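Local coordinates for protein putative metal-sulfur cluster biosynthesis proteins YuaD (Bacillus subtilis, PDB 1ORU) that is of unknown function but has a MOSC domain and may bind molybdenum and pyridoxal phosphate, at residues I71-I74 with E75-N78. Residues are numbered along the deposited sequence; the frame is centred on the assembly and turned at random.
Sequences IVSI and EECN
S73 caps the helix that starts at I74. Its OG accepts a bond from the backbone N of E76 at 2.9 Å, and the bond is nearly straight, 165° at the hydrogen. The hydroxyl sits between the backbone N and the carbonyl carbon of its own residue (chi1 89°), which turns it toward the first turn of the helix. CG of E76 lies alongside it, 3.2 Å from OG. The same OG donates to the carbonyl O of M103, so one buried hydroxyl joins the helix start to the chain that follows strand 98-101. With an alanine here, the N-H of E76 and the carbonyl of M103 would probably both be left without their mate.

E76 answers the cap through a water. The water accepts from the backbone N of S73 at 2.8 Å and donates to OE1 of E76 at 2.7 Å. The glutamate chain runs extended beyond CG (chi2 -169°), which carries the carboxylate back along the strand end. OE1 also bonds to the hydroxyl of T107.

OE1 of E75 lies 3.5 Å from OG of S73, but the carboxylate is held elsewhere: OE1 takes the N-H of M103 and OE2 that of G102.

Regular helix bonds follow, C77 N to S73 O and N78 N to I74 O, each 3.0 Å. SG of C77 meets CG2 of V72 at 3.8 Å, an apolar touch between strand and helix. V72 itself pairs with V98 and V100 through the backbone.

Here a strand passes directly into a helix within a beta-alpha-beta unit of the MOSC domain, with strand 98-101 parallel to strand 69-73. The start of that helix carries a serine N-cap, in which a water replaces the direct return bond to E76 that a capping box would have.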
loop_
_atom_site.group_PDB
_atom_site.type_symbol
_atom_site.label_atom_id
_atom_site.label_comp_id
_atom_site.label_asym_id
_atom_site.label_seq_id
_atom_site.Cartn_x
_atom_site.Cartn_y
_atom_site.Cartn_z
ATOM N N ILE A 71 -7.800 8.964 -7.753
ATOM C CA ILE A 71 -8.323 8.610 -9.071
ATOM C C ILE A 71 -9.795 8.192 -9.043
ATOM O O ILE A 71 -10.233 7.483 -8.137
ATOM C CB ILE A 71 -7.540 7.430 -9.699
ATOM C CG1 ILE A 71 -6.037 7.714 -9.678
ATOM C CG2 ILE A 71 -8.020 7.194 -11.129
ATOM C CD1 ILE A 71 -5.208 6.593 -10.288
ATOM N N VAL A 72 -10.550 8.644 -10.041
ATOM C CA VAL A 72 -11.959 8.274 -10.175
ATOM C C VAL A 72 -12.177 7.901 -11.638
ATOM O O VAL A 72 -11.419 8.324 -12.510
ATOM C CB VAL A 72 -12.932 9.439 -9.819
ATOM C CG1 VAL A 72 -12.720 9.875 -8.383
ATOM C CG2 VAL A 72 -12.743 10.614 -10.773
ATOM N N SER A 73 -13.197 7.103 -11.915
ATOM C CA SER A 73 -13.466 6.745 -13.293
ATOM C C SER A 73 -14.739 7.470 -13.715
ATOM O O SER A 73 -15.651 7.669 -12.905
ATOM C CB SER A 73 -13.630 5.232 -13.446
ATOM O OG SER A 73 -14.968 4.824 -13.246
ATOM N N ILE A 74 -14.781 7.886 -14.974
ATOM C CA ILE A 74 -15.945 8.584 -15.509
ATOM C C ILE A 74 -17.179 7.700 -15.340
ATOM O O ILE A 74 -18.256 8.183 -14.974
ATOM C CB ILE A 74 -15.764 8.903 -17.016
ATOM C CG1 ILE A 74 -14.597 9.882 -17.211
ATOM C CG2 ILE A 74 -17.067 9.451 -17.601
ATOM C CD1 ILE A 74 -14.759 11.200 -16.478
ATOM N N GLU A 75 -17.018 6.404 -15.605
ATOM C CA GLU A 75 -18.126 5.465 -15.485
ATOM C C GLU A 75 -18.720 5.428 -14.076
ATOM O O GLU A 75 -19.941 5.485 -13.916
ATOM C CB GLU A 75 -17.692 4.051 -15.880
ATOM C CG GLU A 75 -17.313 3.858 -17.340
ATOM C CD GLU A 75 -15.866 4.217 -17.629
ATOM O OE1 GLU A 75 -15.049 4.209 -16.683
ATOM O OE2 GLU A 75 -15.539 4.487 -18.806
ATOM N N GLU A 76 -17.868 5.330 -13.056
ATOM C CA GLU A 76 -18.367 5.290 -11.685
ATOM C C GLU A 76 -18.971 6.632 -11.254
ATOM O O GLU A 76 -19.945 6.664 -10.497
ATOM C CB GLU A 76 -17.257 4.842 -10.714
ATOM C CG GLU A 76 -16.782 3.402 -10.968
ATOM C CD GLU A 76 -15.875 2.850 -9.874
ATOM O OE1 GLU A 76 -15.030 3.608 -9.353
ATOM O OE2 GLU A 76 -15.998 1.645 -9.544
ATOM N N CYS A 77 -18.413 7.736 -11.739
ATOM C CA CYS A 77 -18.956 9.049 -11.393
ATOM C C CYS A 77 -20.367 9.172 -11.950
ATOM O O CYS A 77 -21.241 9.752 -11.307
ATOM C CB CYS A 77 -18.084 10.175 -11.957
ATOM S SG CYS A 77 -16.559 10.465 -11.035
ATOM N N ASN A 78 -20.583 8.635 -13.149
ATOM C CA ASN A 78 -21.906 8.670 -13.769
ATOM C C ASN A 78 -22.840 7.806 -12.935
ATOM O O ASN A 78 -24.029 8.115 -12.773
ATOM C CB ASN A 78 -21.848 8.125 -15.201
ATOM C CG ASN A 78 -21.172 9.083 -16.167
ATOM O OD1 ASN A 78 -20.920 8.739 -17.325
ATOM N ND2 ASN A 78 -20.880 10.292 -15.700
HETATM O O HOH W 1 -14.316 6.182 -9.479
#